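Local coordinates for tail fiber protein (Pseudomonas aeruginosa, PDB 6CL6) that forms the receptor-binding tail fibre of the R2 pyocin, a contractile injection system, and probably recognises the surface of the target bacterium, at residues 39-44 with 55-60; 177-182 with 198-203; 314-319 with 351-356. All blocks are in the same frame, centred on the assembly; numbering follows the deposited sequence.

The three contacts follow one another along a very elongated fibre: contacts 1 and 2 lie on the same side of the chain's centre, with their own centres 42 Å apart, whereas contact 3 is about 136 Å from contact 2, measured between centres, in the C-terminal domain. Contact 1 is buried; a loop lies across strand 57-60, joined to it by aliphatic packing and two waters instead of direct hydrogen bonds. Contacts 2 and 3, both partly buried, share antiparallel backbone pairing but differ in their side chains. In 177-182 with 198-203, an arginine beside two hairpin turns joins asparagines and water; in 314-319 with 351-356, isoleucine and phenylalanine face the inside of the domain.

Contact 1. Residues 39-44 with 55-60; sequences GLATAV and VPLMLT
L57 pushes its CD2 methyl under two successive flat peptide groups of the 39-44 loop, lying over one face of the G39-L40 peptide, 3.4 Å from G39 O, and over a face of the next, L40-A41, 3.7 Å from L40 C. At the edge of that second peptide, L40 O receives water 1. The loop bends here in an inverse gamma turn centred on A41, with a weak bond from T42 N back to L40 O, and passes at about 90° across strand 57-60, outermost of its sheet within this chain. L57 reaches the loop because its CG stands anti to the backbone N (chi1 -179°). G39, at positive phi, suits its place because it has no CB to press on the preceding carbonyl.

Strand alternation sets L57 and L59 on one face, and the small A41 fits between them, its CB 3.9 Å from L57 CG and 3.8 Å from L59 CB. M58 serves the other face, where its side chain crosses V44's, V44 CG2 3.7 Å from M58 CB. On the leucine side the second subunit adds M77 against L57 and Y79 against L59, so this side of the loop and strand lies at the subunit interface. Water 1 also joins A43 N to L57 O. Water 2 donates to A41 O and V44 O while accepting from L59 N at 3.0 Å.

Contact 2. Residues 177-182 with 198-203; sequences SSNFIY and RHSNTW. With EDO (1,2-ethanediol), chain T.
I181 and R198 exchange the backbone bonds of an antiparallel hydrogen-bonded pair, the shorter running from R198 N to I181 O at 2.7 Å. S200 N bonds N179 O from above its carbonyl plane, where the strands give way to turns. These are adjacent hairpin turns: type I from S177 to F180 and type I' from H199 to T202, whose middle residues, S200 and N201, take left-handed backbone angles, to which asparagine is well suited.

Polar groups and water gather round charged R198. Its chain bends at chi3 (78°), bringing NH2 to a lone pair of S178 O at 3.0 Å, nearly straight at 165° and within the guanidinium plane. I181 CG1 covers one face and N201 OD1 lies off-centre over the opposite one. Water 3 accepts from R198 NE and N201 N and donates to S178 O, with a weaker bond to R198 O; water 4 bridges the N179 and N201 amides.

Among the rings, F180 and H199 run side by side with planes oblique at 44° and F180 CE2 3.5 Å from H199 CD2. H199 NE2 bonds weakly at 2.8 Å to O1 of ethanediol, probably from the crystallisation liquor. W203 carries R198 CB over the centre of one face.

Strand 193-199 lies between strands 180-187 and 202-208, while I181 packs on strand 169-177 and H199 meets Y188 of the third subunit edge-to-face.

Contact 3. Residues 314-319 with 351-356; sequences ITFPIP and TTAVIR
F316 lays one face of its ring over T352 CA of the opposing strand, while its rim reaches T351, CD2 lying 3.4 Å from T351 C, and the A353 methyl, F316 CZ lying 3.8 Å from A353 CB. A broad flat ring can span this much, and a small alanine lets it come close. I314 touches the same A353 methyl from roughly a right angle to the phenyl ring: its CG1 sits between the backbone N and carbonyl carbon (chi1 59°) and comes within 3.5 Å of A353 O. The side chains of I314 and I355 cross, with I314 CG2 3.8 Å from I355 CG1.

Backbone pairing holds these side chains in register. I314 and A353 form an antiparallel hydrogen-bonded pair, I314 N reaching A353 O at 2.9 Å and 170°, with A353 N returning to I314 O. T315 and T352 form the next, non-hydrogen-bonded pair, their beta-branched side chains suited to the extended backbone. The segments belong to a C-terminal domain assigned by sequence to the H-type lectin clan, in which sheet 310-315, 352-357, 343-346 packs on another: I314 rests on V304 and W367, F316 on A369.

Where the first strand ends, T351 O is gripped twice, by F316 N at 2.9 Å and by a water that also donates to F316 O. Farther out, F320 meets the F316 ring edge-to-face, and T349 OG1 bonds to the backbone N of T351 and of T352.

Contact 1. Residues 39-44 with 55-60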
# COMPACT_ATOMS: atom_id res chain seq x y z
N GLY A 39 34.39 -40.71 57.81
CA GLY A 39 34.01 -39.52 57.07
C GLY A 39 34.80 -38.27 57.41
O GLY A 39 34.43 -37.18 56.95
N LEU A 40 35.90 -38.41 58.15
CA LEU A 40 36.73 -37.27 58.53
C LEU A 40 37.80 -37.03 57.47
O LEU A 40 38.59 -37.92 57.15
CB LEU A 40 37.39 -37.52 59.88
CG LEU A 40 36.40 -37.61 61.06
CD1 LEU A 40 37.18 -38.04 62.32
CD2 LEU A 40 35.71 -36.35 61.27
N ALA A 41 37.83 -35.81 56.94
CA ALA A 41 38.74 -35.44 55.86
C ALA A 41 40.05 -34.91 56.44
O ALA A 41 40.54 -33.87 56.06
CB ALA A 41 38.09 -34.43 54.93
N THR A 42 40.61 -35.67 57.39
CA THR A 42 41.72 -35.18 58.20
C THR A 42 42.99 -36.02 58.09
O THR A 42 43.95 -35.77 58.84
CB THR A 42 41.32 -35.12 59.69
OG1 THR A 42 40.95 -36.42 60.10
CG2 THR A 42 40.18 -34.18 59.89
N ALA A 43 43.02 -37.02 57.21
CA ALA A 43 44.17 -37.94 57.22
C ALA A 43 45.44 -37.31 56.65
O ALA A 43 46.55 -37.72 57.01
CB ALA A 43 43.84 -39.22 56.44
N VAL A 44 45.31 -36.34 55.75
CA VAL A 44 46.47 -35.68 55.17
C VAL A 44 46.27 -34.18 55.28
O VAL A 44 45.15 -33.69 55.48
CB VAL A 44 46.73 -36.09 53.71
CG1 VAL A 44 47.16 -37.57 53.63
CG2 VAL A 44 45.51 -35.80 52.83
N VAL A 55 44.40 -42.13 50.08
CA VAL A 55 43.35 -42.38 51.05
C VAL A 55 42.03 -41.97 50.41
O VAL A 55 42.02 -41.11 49.51
CB VAL A 55 43.62 -41.63 52.36
CG1 VAL A 55 44.91 -42.14 52.98
CG2 VAL A 55 43.71 -40.12 52.10
N PRO A 56 40.90 -42.54 50.84
CA PRO A 56 39.66 -42.33 50.10
C PRO A 56 38.98 -41.01 50.36
O PRO A 56 38.05 -40.68 49.63
CB PRO A 56 38.78 -43.50 50.54
CG PRO A 56 39.34 -43.93 51.86
CD PRO A 56 40.82 -43.67 51.79
N LEU A 57 39.46 -40.20 51.30
CA LEU A 57 38.90 -38.89 51.57
C LEU A 57 40.01 -37.94 52.00
O LEU A 57 40.83 -38.28 52.86
CB LEU A 57 37.78 -38.99 52.63
CG LEU A 57 37.07 -37.70 52.99
CD1 LEU A 57 36.24 -37.19 51.88
CD2 LEU A 57 36.23 -37.87 54.19
N MET A 58 40.08 -36.79 51.35
CA MET A 58 40.94 -35.70 51.78
C MET A 58 40.19 -34.39 51.56
O MET A 58 39.13 -34.34 50.91
CB MET A 58 42.27 -35.67 51.02
CG MET A 58 42.08 -35.49 49.52
SD MET A 58 43.64 -35.49 48.61
CE MET A 58 44.42 -36.99 49.19
N LEU A 59 40.72 -33.32 52.15
CA LEU A 59 40.24 -31.96 51.97
C LEU A 59 41.44 -31.11 51.57
O LEU A 59 42.46 -31.13 52.26
CB LEU A 59 39.62 -31.39 53.24
CG LEU A 59 39.25 -29.89 53.32
CD1 LEU A 59 38.12 -29.55 52.37
CD2 LEU A 59 38.89 -29.53 54.74
N THR A 60 41.34 -30.38 50.46
CA THR A 60 42.52 -29.68 49.99
C THR A 60 42.10 -28.54 49.08
O THR A 60 41.08 -28.60 48.41
CB THR A 60 43.47 -30.64 49.24
OG1 THR A 60 44.58 -29.93 48.74
CG2 THR A 60 42.75 -31.35 48.13
O HOH W 1 40.82 -38.42 55.83
O HOH W 2 42.67 -34.17 54.33

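Contact 2. Residues 177-182 with 198-203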
# COMPACT_ATOMS: atom_id res chain seq x y z
N SER A 177 32.07 -16.63 24.00
CA SER A 177 33.42 -16.31 24.45
C SER A 177 33.41 -14.85 24.90
O SER A 177 32.42 -14.13 24.72
CB SER A 177 34.45 -16.53 23.35
OG SER A 177 34.30 -15.53 22.36
N SER A 178 34.53 -14.42 25.47
CA SER A 178 34.62 -13.06 25.95
C SER A 178 34.36 -12.04 24.84
O SER A 178 33.81 -10.97 25.09
CB SER A 178 36.02 -12.85 26.58
OG SER A 178 37.03 -13.21 25.64
N ASN A 179 34.75 -12.35 23.61
CA ASN A 179 34.54 -11.40 22.52
C ASN A 179 33.27 -11.63 21.73
O ASN A 179 33.08 -10.97 20.72
CB ASN A 179 35.74 -11.41 21.57
CG ASN A 179 36.92 -10.64 22.13
OD1 ASN A 179 36.76 -9.86 23.09
ND2 ASN A 179 38.08 -10.84 21.56
N PHE A 180 32.42 -12.57 22.16
CA PHE A 180 31.14 -12.84 21.49
C PHE A 180 30.14 -13.30 22.57
O PHE A 180 30.07 -14.49 22.90
CB PHE A 180 31.28 -13.87 20.39
CG PHE A 180 32.14 -13.46 19.25
CD1 PHE A 180 33.52 -13.70 19.28
CD2 PHE A 180 31.59 -12.86 18.12
CE1 PHE A 180 34.33 -13.33 18.22
CE2 PHE A 180 32.37 -12.51 17.06
CZ PHE A 180 33.76 -12.73 17.12
N ILE A 181 29.41 -12.34 23.13
CA ILE A 181 28.37 -12.59 24.11
C ILE A 181 27.04 -12.33 23.42
O ILE A 181 26.75 -11.18 23.06
CB ILE A 181 28.47 -11.70 25.35
CG1 ILE A 181 29.84 -11.76 26.02
CG2 ILE A 181 27.34 -12.06 26.35
CD1 ILE A 181 30.19 -13.08 26.62
N TYR A 182 26.25 -13.37 23.19
CA TYR A 182 24.96 -13.22 22.50
C TYR A 182 23.84 -13.15 23.53
O TYR A 182 23.89 -13.84 24.57
CB TYR A 182 24.74 -14.41 21.56
CG TYR A 182 25.71 -14.46 20.40
CD1 TYR A 182 26.97 -15.04 20.52
CD2 TYR A 182 25.36 -13.92 19.17
CE1 TYR A 182 27.84 -15.07 19.47
CE2 TYR A 182 26.23 -13.97 18.10
CZ TYR A 182 27.46 -14.52 18.25
OH TYR A 182 28.34 -14.57 17.19
N ARG A 198 27.48 -8.75 22.14
CA ARG A 198 28.64 -7.97 22.55
C ARG A 198 29.86 -8.49 21.81
O ARG A 198 30.32 -9.62 22.06
CB ARG A 198 28.87 -8.00 24.05
CG ARG A 198 29.88 -6.92 24.48
CD ARG A 198 30.26 -7.07 25.92
NE ARG A 198 31.21 -8.15 26.10
CZ ARG A 198 31.69 -8.54 27.28
NH1 ARG A 198 31.29 -7.94 28.38
NH2 ARG A 198 32.54 -9.54 27.34
N HIS A 199 30.39 -7.67 20.92
CA HIS A 199 31.52 -8.09 20.08
C HIS A 199 32.75 -7.29 20.51
O HIS A 199 32.73 -6.06 20.46
CB HIS A 199 31.24 -7.86 18.60
CG HIS A 199 32.42 -8.14 17.73
ND1 HIS A 199 32.93 -7.23 16.84
CD2 HIS A 199 33.23 -9.22 17.67
CE1 HIS A 199 33.98 -7.76 16.24
NE2 HIS A 199 34.18 -8.97 16.72
N SER A 200 33.79 -7.99 20.95
CA SER A 200 35.01 -7.36 21.48
C SER A 200 34.67 -6.22 22.41
O SER A 200 35.17 -5.09 22.29
CB SER A 200 35.93 -6.91 20.35
OG SER A 200 36.54 -8.05 19.75
N ASN A 201 33.76 -6.51 23.33
CA ASN A 201 33.37 -5.66 24.44
C ASN A 201 32.51 -4.46 24.06
O ASN A 201 32.24 -3.62 24.91
CB ASN A 201 34.62 -5.18 25.22
CG ASN A 201 35.43 -6.36 25.80
OD1 ASN A 201 34.96 -7.06 26.69
ND2 ASN A 201 36.65 -6.56 25.29
N THR A 202 32.03 -4.39 22.82
CA THR A 202 31.09 -3.34 22.41
C THR A 202 29.79 -3.99 21.94
O THR A 202 29.80 -4.84 21.07
CB THR A 202 31.67 -2.49 21.28
OG1 THR A 202 32.88 -1.85 21.75
CG2 THR A 202 30.69 -1.42 20.83
N TRP A 203 28.67 -3.54 22.51
CA TRP A 203 27.37 -4.12 22.15
C TRP A 203 26.86 -3.55 20.83
O TRP A 203 26.81 -2.34 20.64
CB TRP A 203 26.35 -3.88 23.24
CG TRP A 203 26.64 -4.59 24.51
CD1 TRP A 203 27.35 -4.10 25.57
CD2 TRP A 203 26.22 -5.91 24.88
NE1 TRP A 203 27.42 -5.04 26.57
CE2 TRP A 203 26.72 -6.16 26.18
CE3 TRP A 203 25.45 -6.91 24.25
CZ2 TRP A 203 26.50 -7.35 26.86
CZ3 TRP A 203 25.25 -8.13 24.94
CH2 TRP A 203 25.76 -8.32 26.21
C1 EDO T . 34.23 -11.15 13.94
O1 EDO T . 35.18 -10.17 14.35
C2 EDO T . 34.10 -11.11 12.42
O2 EDO T . 35.18 -11.87 11.86
O HOH W 3 32.40 -9.07 23.78
O HOH W 4 38.06 -9.45 25.27

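Contact 3. Residues 314-319 with 351-356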
# COMPACT_ATOMS: atom_id res chain seq x y z
N ILE A 314 -54.88 45.56 -73.42
CA ILE A 314 -53.58 44.96 -73.16
C ILE A 314 -53.77 43.83 -72.15
O ILE A 314 -54.72 43.82 -71.36
CB ILE A 314 -52.51 45.95 -72.65
CG1 ILE A 314 -52.97 46.61 -71.34
CG2 ILE A 314 -52.19 47.00 -73.72
CD1 ILE A 314 -51.83 47.33 -70.57
N THR A 315 -52.84 42.89 -72.19
CA THR A 315 -52.75 41.82 -71.21
C THR A 315 -51.42 41.93 -70.51
O THR A 315 -50.36 42.01 -71.16
CB THR A 315 -52.90 40.44 -71.87
OG1 THR A 315 -54.17 40.36 -72.52
CG2 THR A 315 -52.80 39.33 -70.82
N PHE A 316 -51.46 41.95 -69.17
CA PHE A 316 -50.25 42.13 -68.39
C PHE A 316 -49.33 40.93 -68.56
O PHE A 316 -49.81 39.79 -68.61
CB PHE A 316 -50.60 42.31 -66.92
CG PHE A 316 -51.47 43.50 -66.64
CD1 PHE A 316 -51.19 44.73 -67.19
CD2 PHE A 316 -52.58 43.37 -65.83
CE1 PHE A 316 -51.99 45.82 -66.91
CE2 PHE A 316 -53.38 44.45 -65.56
CZ PHE A 316 -53.09 45.68 -66.09
N PRO A 317 -48.01 41.14 -68.60
CA PRO A 317 -47.08 40.00 -68.68
C PRO A 317 -47.35 38.90 -67.67
O PRO A 317 -47.27 37.71 -68.03
CB PRO A 317 -45.71 40.67 -68.46
CG PRO A 317 -45.89 42.06 -69.03
CD PRO A 317 -47.31 42.45 -68.73
N ILE A 318 -47.63 39.24 -66.42
CA ILE A 318 -48.14 38.28 -65.44
C ILE A 318 -49.40 38.86 -64.81
O ILE A 318 -49.57 40.08 -64.74
CB ILE A 318 -47.10 37.95 -64.35
CG1 ILE A 318 -46.67 39.23 -63.61
CG2 ILE A 318 -45.90 37.25 -64.96
CD1 ILE A 318 -45.74 38.96 -62.43
N PRO A 319 -50.28 38.01 -64.31
CA PRO A 319 -51.45 38.52 -63.59
C PRO A 319 -51.04 39.16 -62.29
O PRO A 319 -50.12 38.69 -61.60
CB PRO A 319 -52.30 37.26 -63.33
CG PRO A 319 -51.73 36.22 -64.22
CD PRO A 319 -50.29 36.53 -64.39
N THR A 351 -55.65 41.02 -64.93
CA THR A 351 -55.01 40.50 -66.13
C THR A 351 -54.99 41.44 -67.32
O THR A 351 -54.14 41.26 -68.20
CB THR A 351 -55.70 39.19 -66.56
OG1 THR A 351 -57.09 39.42 -66.78
CG2 THR A 351 -55.52 38.11 -65.49
N THR A 352 -55.88 42.42 -67.38
CA THR A 352 -55.98 43.27 -68.56
C THR A 352 -56.21 44.73 -68.17
O THR A 352 -56.52 45.05 -67.03
CB THR A 352 -57.13 42.85 -69.48
OG1 THR A 352 -58.36 43.03 -68.77
CG2 THR A 352 -56.98 41.38 -69.92
N ALA A 353 -56.07 45.62 -69.16
CA ALA A 353 -56.44 47.01 -69.02
C ALA A 353 -56.73 47.56 -70.41
O ALA A 353 -56.50 46.90 -71.44
CB ALA A 353 -55.35 47.82 -68.33
N VAL A 354 -57.24 48.80 -70.44
CA VAL A 354 -57.66 49.44 -71.69
C VAL A 354 -56.83 50.70 -71.88
O VAL A 354 -56.78 51.56 -71.00
CB VAL A 354 -59.16 49.77 -71.70
CG1 VAL A 354 -59.55 50.44 -73.03
CG2 VAL A 354 -59.98 48.49 -71.47
N ILE A 355 -56.17 50.78 -73.03
CA ILE A 355 -55.32 51.90 -73.39
C ILE A 355 -56.08 52.73 -74.43
O ILE A 355 -56.50 52.20 -75.47
CB ILE A 355 -53.96 51.45 -73.93
CG1 ILE A 355 -53.21 50.58 -72.90
CG2 ILE A 355 -53.12 52.66 -74.32
CD1 ILE A 355 -53.03 51.21 -71.53
N ARG A 356 -56.26 54.01 -74.14
CA ARG A 356 -56.97 54.93 -75.03
C ARG A 356 -55.98 55.79 -75.79
O ARG A 356 -55.09 56.40 -75.19
CB ARG A 356 -57.95 55.80 -74.25
CG ARG A 356 -58.97 56.53 -75.10
CD ARG A 356 -60.09 57.03 -74.21
NE ARG A 356 -61.22 57.60 -74.93
CZ ARG A 356 -62.16 56.88 -75.54
NH1 ARG A 356 -62.09 55.57 -75.56
NH2 ARG A 356 -63.17 57.50 -76.13
O HOH W 5 -52.27 39.02 -67.53